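Local coordinates for response regulator (Helicobacter pylori, PDB 2PLN), which probably acts as an orphan response regulator that binds promoter DNA, represented here by its N-terminal receiver domain, at residues V102-E106 with Q107-D111; L23-N27 with S28-G32; R118-K121 with A122-R126; E55-M58 with D59-N62. One frame throughout, in Å; residues are numbered along the deposited sequence.

How the contacts relate
All four contacts are local turns at helix ends of one receiver domain, a five-stranded parallel sheet with helices on both faces. Contacts 2 and 3 lie at the starts of helices 28-40 and 120-130, their centres about 15 Å apart. Contacts 1 and 4 lie at the ends of helices 98-106 and 51-60, about 21 Å apart between centres. Contacts 1 and 3 are joined directly by a salt bridge, Asp-111 OD2 to Arg-126 NH1 at 2.8 Å, and both touch the second subunit. Glu-25 of contact 2 lies at the end of the sheet where receiver domains usually carry their acidic phosphorylation site. Contact 4 stands about 25 Å from contact 3, centre to centre.

Contact 1 (V102-E106 with Q107-D111); sequences VHAFE and QGADD
The ring of Phe-105 meets Ala-109, Asp-110 and Asp-111, the chain leaving its own helix, with its edge or obliquely. At the ring edge, near its plane, lies Asp-110 O, 3.8 Å from Phe-105 CE1. Ala-109 O and Asp-111 CA approach the ring obliquely. The closer of these is Ala-109 O, 3.4 Å from Phe-105 CD1. Chi1 of -80° turns CG away from the carbonyl carbon and brings CD1 and CE1 to the exit chain.

The backbone closes the helix with a Schellman motif. Gly-108 has positive phi (109°), a backbone shape that glycine adopts easily. Ala-109 N bonds back to Ala-104 O at 2.9 Å. Gly-108 N donates to Phe-105 O at 3.0 Å, from above the carbonyl plane. Gln-107 N still makes a helical bond to His-103 O, 2.7 Å long. A water donates to both Phe-105 O and Ala-109 O, tying the last turn to the exit. Ala-109 CB points back to the last turn, 3.2 Å from Ala-104 O and 4.1 Å from Ala-104 CB.

Gln-107 bends at chi2, and its NE2 bonds to Leu-74 O. The turn joins helix 98-106 to strand 111-114. Ala-104 packs on Leu-74 of helix 73-83, and Ala-109 on Val-91 of strand 88-93. Phe-105 also packs on Ala-129 of the second subunit, beside the salt bridge from Asp-111 to Arg-126 of that subunit.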
loop_
_atom_site.group_PDB
_atom_site.type_symbol
_atom_site.label_atom_id
_atom_site.label_comp_id
_atom_site.label_asym_id
_atom_site.label_seq_id
_atom_site.Cartn_x
_atom_site.Cartn_y
_atom_site.Cartn_z
ATOM N N VAL A 102 11.173 -4.977 -2.183
ATOM C CA VAL A 102 12.070 -3.825 -2.079
ATOM C C VAL A 102 12.324 -3.200 -3.456
ATOM O O VAL A 102 12.234 -1.980 -3.615
ATOM C CB VAL A 102 13.414 -4.206 -1.386
ATOM C CG1 VAL A 102 14.443 -3.069 -1.488
ATOM C CG2 VAL A 102 13.160 -4.590 0.055
ATOM N N HIS A 103 12.641 -4.038 -4.442
ATOM C CA HIS A 103 12.915 -3.564 -5.796
ATOM C C HIS A 103 11.707 -2.834 -6.382
ATOM O O HIS A 103 11.864 -1.777 -6.970
ATOM C CB HIS A 103 13.300 -4.709 -6.732
ATOM C CG HIS A 103 14.734 -5.132 -6.613
ATOM N ND1 HIS A 103 15.160 -6.408 -6.921
ATOM C CD2 HIS A 103 15.839 -4.447 -6.229
ATOM C CE1 HIS A 103 16.466 -6.491 -6.726
ATOM N NE2 HIS A 103 16.905 -5.313 -6.315
ATOM N N ALA A 104 10.512 -3.398 -6.213
ATOM C CA ALA A 104 9.308 -2.814 -6.795
ATOM C C ALA A 104 9.112 -1.421 -6.247
ATOM O O ALA A 104 8.875 -0.494 -6.989
ATOM C CB ALA A 104 8.074 -3.692 -6.511
ATOM N N PHE A 105 9.239 -1.272 -4.940
ATOM C CA PHE A 105 9.090 0.050 -4.341
ATOM C C PHE A 105 10.198 1.007 -4.766
ATOM O O PHE A 105 9.936 2.181 -5.084
ATOM C CB PHE A 105 9.013 -0.070 -2.836
ATOM C CG PHE A 105 7.659 -0.476 -2.340
ATOM C CD1 PHE A 105 6.511 0.334 -2.621
ATOM C CD2 PHE A 105 7.507 -1.602 -1.556
ATOM C CE1 PHE A 105 5.232 -0.031 -2.145
ATOM C CE2 PHE A 105 6.223 -1.983 -1.065
ATOM C CZ PHE A 105 5.095 -1.184 -1.353
ATOM N N GLU A 106 11.424 0.507 -4.790
ATOM C CA GLU A 106 12.540 1.337 -5.226
ATOM C C GLU A 106 12.384 1.784 -6.690
ATOM O O GLU A 106 12.689 2.934 -7.018
ATOM C CB GLU A 106 13.882 0.654 -4.930
ATOM C CG GLU A 106 14.164 0.581 -3.417
ATOM C CD GLU A 106 15.501 -0.070 -3.088
ATOM O OE1 GLU A 106 16.139 -0.624 -4.015
ATOM O OE2 GLU A 106 15.897 -0.026 -1.897
ATOM N N GLN A 107 11.844 0.908 -7.541
ATOM C CA GLN A 107 11.530 1.221 -8.938
ATOM C C GLN A 107 10.350 2.186 -9.111
ATOM O O GLN A 107 10.092 2.654 -10.221
ATOM C CB GLN A 107 11.170 -0.056 -9.689
ATOM C CG GLN A 107 12.271 -1.064 -9.826
ATOM C CD GLN A 107 13.151 -0.744 -10.974
ATOM O OE1 GLN A 107 14.084 0.061 -10.846
ATOM N NE2 GLN A 107 12.868 -1.353 -12.120
ATOM N N GLY A 108 9.620 2.456 -8.030
ATOM C CA GLY A 108 8.596 3.491 -8.027
ATOM C C GLY A 108 7.170 2.938 -7.985
ATOM O O GLY A 108 6.213 3.675 -8.186
ATOM N N ALA A 109 7.027 1.633 -7.761
ATOM C CA ALA A 109 5.663 1.058 -7.618
ATOM C C ALA A 109 4.942 1.680 -6.425
ATOM O O ALA A 109 5.549 1.993 -5.429
ATOM C CB ALA A 109 5.724 -0.470 -7.467
ATOM N N ASP A 110 3.632 1.851 -6.544
ATOM C CA ASP A 110 2.833 2.423 -5.481
ATOM C C ASP A 110 2.393 1.354 -4.494
ATOM O O ASP A 110 2.024 1.667 -3.352
ATOM C CB ASP A 110 1.631 3.142 -6.094
ATOM C CG ASP A 110 2.049 4.326 -6.912
ATOM O OD1 ASP A 110 2.502 5.313 -6.289
ATOM O OD2 ASP A 110 2.011 4.343 -8.154
ATOM N N ASP A 111 2.421 0.089 -4.925
ATOM C CA ASP A 111 2.140 -0.968 -3.998
ATOM C C ASP A 111 2.718 -2.274 -4.505
ATOM O O ASP A 111 3.073 -2.412 -5.694
ATOM C CB ASP A 111 0.614 -1.082 -3.803
ATOM C CG ASP A 111 0.220 -1.509 -2.385
ATOM O OD1 ASP A 111 1.027 -2.198 -1.689
ATOM O OD2 ASP A 111 -0.898 -1.211 -1.912
HETATM O O HOH W 1 7.404 4.223 -4.835
#

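Contact 2 (L23-N27 with S28-G32); sequences LIEKN and SVLGG
Glu-25 turns its side chain toward Gly-31 and Leu-30 in the first turn of the next helix. From CB the chain runs to CG, placed opposite the backbone N by chi1 176°. There CG lies 4.1 Å from both Gly-31 N and Gly-31 CA. The chain bends at chi2, and the carboxylate swings back beside the loop. OE1 accepts from Asn-27 N at 2.9 Å, with an N-H...O angle of 163°. It uses the anti lone pair, the one away from OE2. OE2 lies 4.1 Å from Leu-30 CD2, and it also takes a salt bridge from Lys-115 and a weak hydrogen bond from Ser-69. One carboxylate oxygen thus braces the loop, while the other faces a lysine.

This is the first beta-alpha turn of the receiver fold, leading from strand 20-24 into helix 28-40. In the CheY family the acidic residues that bind magnesium gather at this end of the sheet, and Glu-25 lies where such residues are usually found.

Asn-27 stands at the N-cap position. Its carbonyl O accepts from Gly-31 N, 2.8 Å away and nearly in line with C=O. The side chains of Asn-27 and Leu-30 meet at about a right angle, Asn-27 CG lying 3.6 Å from Leu-30 CB. Deeper in, Leu-23 CD1 reaches to 4.0 Å from Gly-31 O. Leu-23 also packs on Ile-34 and Leu-38 further along the helix.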
loop_
_atom_site.group_PDB
_atom_site.type_symbol
_atom_site.label_atom_id
_atom_site.label_comp_id
_atom_site.label_asym_id
_atom_site.label_seq_id
_atom_site.Cartn_x
_atom_site.Cartn_y
_atom_site.Cartn_z
ATOM N N LEU A 23 -5.656 -4.034 -16.057
ATOM C CA LEU A 23 -5.255 -5.204 -15.266
ATOM C C LEU A 23 -4.467 -6.090 -16.182
ATOM O O LEU A 23 -5.015 -6.586 -17.169
ATOM C CB LEU A 23 -6.481 -5.982 -14.730
ATOM C CG LEU A 23 -7.458 -5.247 -13.804
ATOM C CD1 LEU A 23 -8.819 -5.993 -13.583
ATOM C CD2 LEU A 23 -6.800 -4.870 -12.454
ATOM N N ILE A 24 -3.178 -6.257 -15.889
ATOM C CA ILE A 24 -2.360 -7.223 -16.638
ATOM C C ILE A 24 -2.307 -8.504 -15.827
ATOM O O ILE A 24 -1.668 -8.565 -14.801
ATOM C CB ILE A 24 -0.972 -6.663 -16.984
ATOM C CG1 ILE A 24 -1.133 -5.366 -17.824
ATOM C CG2 ILE A 24 -0.104 -7.766 -17.716
ATOM C CD1 ILE A 24 0.099 -4.467 -17.895
ATOM N N GLU A 25 -3.008 -9.523 -16.307
ATOM C CA GLU A 25 -3.288 -10.714 -15.519
ATOM C C GLU A 25 -3.555 -11.895 -16.470
ATOM O O GLU A 25 -4.489 -11.862 -17.299
ATOM C CB GLU A 25 -4.488 -10.453 -14.607
ATOM C CG GLU A 25 -4.949 -11.664 -13.788
ATOM C CD GLU A 25 -3.807 -12.341 -13.011
ATOM O OE1 GLU A 25 -3.427 -13.477 -13.398
ATOM O OE2 GLU A 25 -3.273 -11.746 -12.025
ATOM N N LYS A 26 -2.694 -12.895 -16.352
ATOM C CA LYS A 26 -2.669 -14.102 -17.200
ATOM C C LYS A 26 -3.889 -14.983 -16.949
ATOM O O LYS A 26 -4.366 -15.682 -17.859
ATOM C CB LYS A 26 -1.387 -14.877 -16.844
ATOM C CG LYS A 26 -1.073 -16.130 -17.632
ATOM C CD LYS A 26 0.096 -16.848 -16.979
ATOM C CE LYS A 26 0.301 -18.247 -17.566
ATOM N NZ LYS A 26 -0.915 -19.110 -17.391
ATOM N N ASN A 27 -4.396 -14.950 -15.720
ATOM C CA ASN A 27 -5.509 -15.788 -15.312
ATOM C C ASN A 27 -6.838 -15.103 -15.626
ATOM O O ASN A 27 -7.266 -14.186 -14.923
ATOM C CB ASN A 27 -5.339 -16.137 -13.835
ATOM C CG ASN A 27 -6.452 -16.999 -13.276
ATOM O OD1 ASN A 27 -6.320 -17.549 -12.182
ATOM N ND2 ASN A 27 -7.531 -17.113 -13.987
ATOM N N SER A 28 -7.502 -15.534 -16.702
ATOM C CA SER A 28 -8.656 -14.761 -17.204
ATOM C C SER A 28 -9.852 -14.771 -16.258
ATOM O O SER A 28 -10.620 -13.805 -16.198
ATOM C CB SER A 28 -9.082 -15.223 -18.602
ATOM O OG SER A 28 -9.705 -16.491 -18.522
ATOM N N VAL A 29 -10.016 -15.878 -15.543
ATOM C CA VAL A 29 -11.076 -16.021 -14.546
ATOM C C VAL A 29 -10.861 -15.024 -13.401
ATOM O O VAL A 29 -11.777 -14.285 -13.021
ATOM C CB VAL A 29 -11.164 -17.483 -14.049
ATOM C CG1 VAL A 29 -12.133 -17.613 -12.897
ATOM C CG2 VAL A 29 -11.592 -18.377 -15.208
ATOM N N LEU A 30 -9.635 -14.993 -12.880
ATOM C CA LEU A 30 -9.307 -14.039 -11.827
ATOM C C LEU A 30 -9.448 -12.600 -12.345
ATOM O O LEU A 30 -10.039 -11.757 -11.667
ATOM C CB LEU A 30 -7.896 -14.287 -11.316
ATOM C CG LEU A 30 -7.407 -13.340 -10.231
ATOM C CD1 LEU A 30 -8.400 -13.241 -9.102
ATOM C CD2 LEU A 30 -6.059 -13.781 -9.753
ATOM N N GLY A 31 -8.941 -12.337 -13.548
ATOM C CA GLY A 31 -9.017 -10.960 -14.101
ATOM C C GLY A 31 -10.476 -10.518 -14.214
ATOM O O GLY A 31 -10.832 -9.388 -13.894
ATOM N N GLY A 32 -11.343 -11.419 -14.687
ATOM C CA GLY A 32 -12.784 -11.143 -14.708
ATOM C C GLY A 32 -13.410 -10.809 -13.364
ATOM O O GLY A 32 -14.219 -9.885 -13.251
#

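Contact 3 (R118-K121 with A122-R126); sequences RSIK and ALVAR
Ser-119 and Ala-122 make the capping bond of this turn. Ser-119 OG accepts from Ala-122 N at 3.0 Å, with an N-H...O angle of 168°. Chi1 of 86° sets OG between the backbone N and the carbonyl carbon, so that it reaches over the helix start. The same hydroxyl is hydrogen-bonded to Ser-98 OG of the second subunit. The cap is therefore also part of the dimer contact.

Backbone bonds continue the turn. Leu-123 N donates to Ser-119 O at 2.9 Å. Val-124 N donates to Ile-120 O at 2.8 Å, and Ala-125 N to Lys-121 O at 2.9 Å.

Ser-119 is thus the N-cap of helix 120-130, the last helix of the receiver domain. In OmpR/PhoB-type regulators this helix, with helix 98-106 and strand 111-114, commonly forms a receiver dimer interface. The same elements meet the second subunit here.

Two apolar contacts accompany the turn. Ile-120 CG2 and Val-124 CG2 lie 4.0 Å apart, their side chains crossing at a slant. Both residues also pack on helix 28-40, Ile-120 on Ile-34 and Val-124 on Leu-38. Arg-118 CB rests 4.1 Å from Ala-122 CB.

Two arginines reach the partner chain. Arg-118 NH1 and Arg-126 NH2 are 5.0 Å apart, and each makes a salt bridge to Glu-101 of the second subunit. Arg-126 NH2 is also hydrogen-bonded to Tyr-112 O of the second subunit.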
loop_
_atom_site.group_PDB
_atom_site.type_symbol
_atom_site.label_atom_id
_atom_site.label_comp_id
_atom_site.label_asym_id
_atom_site.label_seq_id
_atom_site.Cartn_x
_atom_site.Cartn_y
_atom_site.Cartn_z
ATOM N N ARG A 118 -6.481 -11.296 -0.572
ATOM C CA ARG A 118 -7.281 -11.529 0.641
ATOM C C ARG A 118 -8.739 -11.796 0.267
ATOM O O ARG A 118 -9.402 -12.689 0.826
ATOM C CB ARG A 118 -7.173 -10.346 1.615
ATOM C CG ARG A 118 -7.504 -10.707 3.061
ATOM C CD ARG A 118 -6.804 -9.866 4.124
ATOM N NE ARG A 118 -5.418 -10.285 4.358
ATOM C CZ ARG A 118 -4.347 -9.656 3.873
ATOM N NH1 ARG A 118 -4.494 -8.570 3.127
ATOM N NH2 ARG A 118 -3.122 -10.099 4.133
ATOM N N SER A 119 -9.217 -11.016 -0.694
ATOM C CA SER A 119 -10.567 -11.091 -1.244
ATOM C C SER A 119 -10.638 -10.050 -2.335
ATOM O O SER A 119 -9.836 -9.079 -2.340
ATOM C CB SER A 119 -11.657 -10.841 -0.175
ATOM O OG SER A 119 -11.988 -9.480 0.043
ATOM N N ILE A 120 -11.592 -10.225 -3.245
ATOM C CA ILE A 120 -11.865 -9.172 -4.246
ATOM C C ILE A 120 -12.237 -7.836 -3.573
ATOM O O ILE A 120 -11.700 -6.793 -3.962
ATOM C CB ILE A 120 -12.938 -9.634 -5.268
ATOM C CG1 ILE A 120 -12.425 -10.818 -6.092
ATOM C CG2 ILE A 120 -13.461 -8.429 -6.090
ATOM C CD1 ILE A 120 -11.243 -10.566 -6.999
ATOM N N LYS A 121 -13.107 -7.860 -2.542
ATOM C CA LYS A 121 -13.525 -6.631 -1.868
ATOM C C LYS A 121 -12.340 -5.875 -1.205
ATOM O O LYS A 121 -12.269 -4.661 -1.280
ATOM C CB LYS A 121 -14.641 -6.898 -0.824
ATOM C CG LYS A 121 -16.062 -6.953 -1.425
ATOM C CD LYS A 121 -17.128 -7.095 -0.319
ATOM C CE LYS A 121 -18.416 -7.678 -0.918
ATOM N NZ LYS A 121 -19.475 -7.884 0.127
ATOM N N ALA A 122 -11.447 -6.613 -0.561
ATOM C CA ALA A 122 -10.241 -6.038 0.048
ATOM C C ALA A 122 -9.295 -5.487 -1.036
ATOM O O ALA A 122 -8.693 -4.424 -0.849
ATOM C CB ALA A 122 -9.526 -7.088 0.890
ATOM N N LEU A 123 -9.119 -6.227 -2.131
ATOM C CA LEU A 123 -8.294 -5.736 -3.241
ATOM C C LEU A 123 -8.878 -4.440 -3.836
ATOM O O LEU A 123 -8.156 -3.471 -4.080
ATOM C CB LEU A 123 -8.164 -6.817 -4.323
ATOM C CG LEU A 123 -7.472 -6.370 -5.613
ATOM C CD1 LEU A 123 -6.063 -5.759 -5.311
ATOM C CD2 LEU A 123 -7.400 -7.589 -6.539
ATOM N N VAL A 124 -10.193 -4.424 -4.046
ATOM C CA VAL A 124 -10.878 -3.236 -4.550
ATOM C C VAL A 124 -10.767 -2.026 -3.619
ATOM O O VAL A 124 -10.554 -0.889 -4.079
ATOM C CB VAL A 124 -12.353 -3.564 -4.943
ATOM C CG1 VAL A 124 -13.141 -2.308 -5.214
ATOM C CG2 VAL A 124 -12.364 -4.560 -6.148
ATOM N N ALA A 125 -10.919 -2.258 -2.317
ATOM C CA ALA A 125 -10.752 -1.209 -1.326
ATOM C C ALA A 125 -9.322 -0.607 -1.394
ATOM O O ALA A 125 -9.128 0.608 -1.271
ATOM C CB ALA A 125 -11.040 -1.765 0.071
ATOM N N ARG A 126 -8.331 -1.465 -1.591
ATOM C CA ARG A 126 -6.927 -1.014 -1.708
ATOM C C ARG A 126 -6.763 -0.161 -2.981
ATOM O O ARG A 126 -6.141 0.885 -2.939
ATOM C CB ARG A 126 -5.989 -2.215 -1.776
ATOM C CG ARG A 126 -4.463 -1.901 -1.999
ATOM C CD ARG A 126 -3.594 -3.135 -1.888
ATOM N NE ARG A 126 -3.704 -3.719 -0.549
ATOM C CZ ARG A 126 -2.923 -3.393 0.492
ATOM N NH1 ARG A 126 -1.919 -2.523 0.322
ATOM N NH2 ARG A 126 -3.148 -3.947 1.704
#

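Contact 4 (E55-M58 with D59-N62); sequences EYLM and DIRN
Helix 51-60 unwinds here through shared carbonyls, Leu-57 O accepting from Arg-61 N (2.8 Å), nearly in line, and from Ile-60 N (3.0 Å), from above its plane, while Tyr-56 O takes Asp-59 N and, weakly, Ile-60 N.

The side chains of Leu-57 and Arg-61 lie side by side and point the same way. Leu-57 CD2 sits over the centre of one guanidinium face, 3.6 Å from Arg-61 CZ. Arg-61 is extended from CG to NE, which carries the flat group out along the leucine. Its NH1 makes a salt bridge to Asp-46 and a weak hydrogen bond to Tyr-63. With the methyl over one face, the salt bridge at NH1 would limit how the guanidinium turns.

Ile-60 lies against the Tyr-56 ring at a slant, its CD1 3.5 Å from Tyr-56 CE2. Chi1 of 62° turns Ile-60 CG1 back toward the backbone, 3.5 Å from Leu-57 O. From there Ile-60 CD1 also reaches Leu-57 CD2 at 4.1 Å.

Asp-59 and Glu-55 bear like charges on one side of the helix. Each has a basic partner from helix 73-83, Lys-83 for Asp-59 and Arg-79 for Glu-55. Selenomethionine Met-58 turns inward onto Leu-22, Phe-76 and Ile-80. This is the C-terminal end of a helix in a receiver-type alpha/beta fold, where the chain turns back toward strand 65-68.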
loop_
_atom_site.group_PDB
_atom_site.type_symbol
_atom_site.label_atom_id
_atom_site.label_comp_id
_atom_site.label_asym_id
_atom_site.label_seq_id
_atom_site.Cartn_x
_atom_site.Cartn_y
_atom_site.Cartn_z
ATOM N N GLU A 55 1.213 -2.484 -22.120
ATOM C CA GLU A 55 2.063 -1.330 -22.277
ATOM C C GLU A 55 1.612 -0.453 -23.452
ATOM O O GLU A 55 1.571 0.769 -23.339
ATOM C CB GLU A 55 3.493 -1.772 -22.478
ATOM C CG GLU A 55 4.473 -0.680 -22.178
ATOM C CD GLU A 55 5.914 -1.124 -22.305
ATOM O OE1 GLU A 55 6.213 -2.342 -22.383
ATOM O OE2 GLU A 55 6.749 -0.221 -22.331
ATOM N N TYR A 56 1.270 -1.104 -24.556
ATOM C CA TYR A 56 0.731 -0.432 -25.731
ATOM C C TYR A 56 -0.593 0.255 -25.432
ATOM O O TYR A 56 -0.766 1.414 -25.777
ATOM C CB TYR A 56 0.582 -1.409 -26.902
ATOM C CG TYR A 56 -0.218 -0.807 -28.051
ATOM C CD1 TYR A 56 0.373 0.032 -29.007
ATOM C CD2 TYR A 56 -1.579 -1.055 -28.159
ATOM C CE1 TYR A 56 -0.385 0.585 -30.046
ATOM C CE2 TYR A 56 -2.331 -0.502 -29.180
ATOM C CZ TYR A 56 -1.735 0.298 -30.123
ATOM O OH TYR A 56 -2.542 0.833 -31.118
ATOM N N LEU A 57 -1.521 -0.457 -24.803
ATOM C CA LEU A 57 -2.812 0.161 -24.406
ATOM C C LEU A 57 -2.643 1.482 -23.657
ATOM O O LEU A 57 -3.403 2.420 -23.882
ATOM C CB LEU A 57 -3.623 -0.803 -23.571
ATOM C CG LEU A 57 -4.212 -1.990 -24.357
ATOM C CD1 LEU A 57 -4.979 -2.938 -23.400
ATOM C CD2 LEU A 57 -5.148 -1.498 -25.483
HETATM N N MSE A 58 -1.665 1.541 -22.755
HETATM C CA MSE A 58 -1.400 2.767 -21.995
HETATM C C MSE A 58 -1.041 3.973 -22.859
HETATM O O MSE A 58 -1.237 5.110 -22.455
HETATM C CB MSE A 58 -0.378 2.503 -20.885
HETATM C CG MSE A 58 -1.026 1.754 -19.755
HETATM SE SE MSE A 58 0.216 1.361 -18.387
HETATM C CE MSE A 58 0.819 -0.212 -19.072
ATOM N N ASP A 59 -0.548 3.707 -24.067
ATOM C CA ASP A 59 -0.183 4.759 -24.991
ATOM C C ASP A 59 -1.366 5.259 -25.780
ATOM O O ASP A 59 -1.334 6.348 -26.289
ATOM C CB ASP A 59 0.898 4.263 -25.947
ATOM C CG ASP A 59 2.270 4.262 -25.305
ATOM O OD1 ASP A 59 2.480 4.985 -24.303
ATOM O OD2 ASP A 59 3.191 3.558 -25.726
ATOM N N ILE A 60 -2.387 4.434 -25.922
ATOM C CA ILE A 60 -3.531 4.818 -26.741
ATOM C C ILE A 60 -4.816 5.119 -25.961
ATOM O O ILE A 60 -5.779 5.641 -26.535
ATOM C CB ILE A 60 -3.786 3.795 -27.869
ATOM C CG1 ILE A 60 -4.116 2.404 -27.329
ATOM C CG2 ILE A 60 -2.577 3.721 -28.823
ATOM C CD1 ILE A 60 -5.034 1.577 -28.229
ATOM N N ARG A 61 -4.858 4.731 -24.692
ATOM C CA ARG A 61 -6.000 5.003 -23.819
ATOM C C ARG A 61 -5.468 5.628 -22.545
ATOM O O ARG A 61 -4.329 5.375 -22.148
ATOM C CB ARG A 61 -6.697 3.703 -23.412
ATOM C CG ARG A 61 -7.179 2.881 -24.578
ATOM C CD ARG A 61 -7.960 1.675 -24.186
ATOM N NE ARG A 61 -8.215 0.859 -25.359
ATOM C CZ ARG A 61 -8.536 -0.413 -25.320
ATOM N NH1 ARG A 61 -8.624 -1.035 -24.144
ATOM N NH2 ARG A 61 -8.749 -1.076 -26.456
ATOM N N ASN A 62 -6.305 6.386 -21.860
ATOM C CA ASN A 62 -5.854 7.015 -20.640
ATOM C C ASN A 62 -6.340 6.224 -19.426
ATOM O O ASN A 62 -7.547 6.212 -19.127
ATOM C CB ASN A 62 -6.349 8.458 -20.596
ATOM C CG ASN A 62 -5.635 9.353 -21.619
ATOM O OD1 ASN A 62 -4.415 9.215 -21.862
ATOM N ND2 ASN A 62 -6.388 10.269 -22.217
HETATM O O HOH W 2 -2.127 7.601 -22.964
#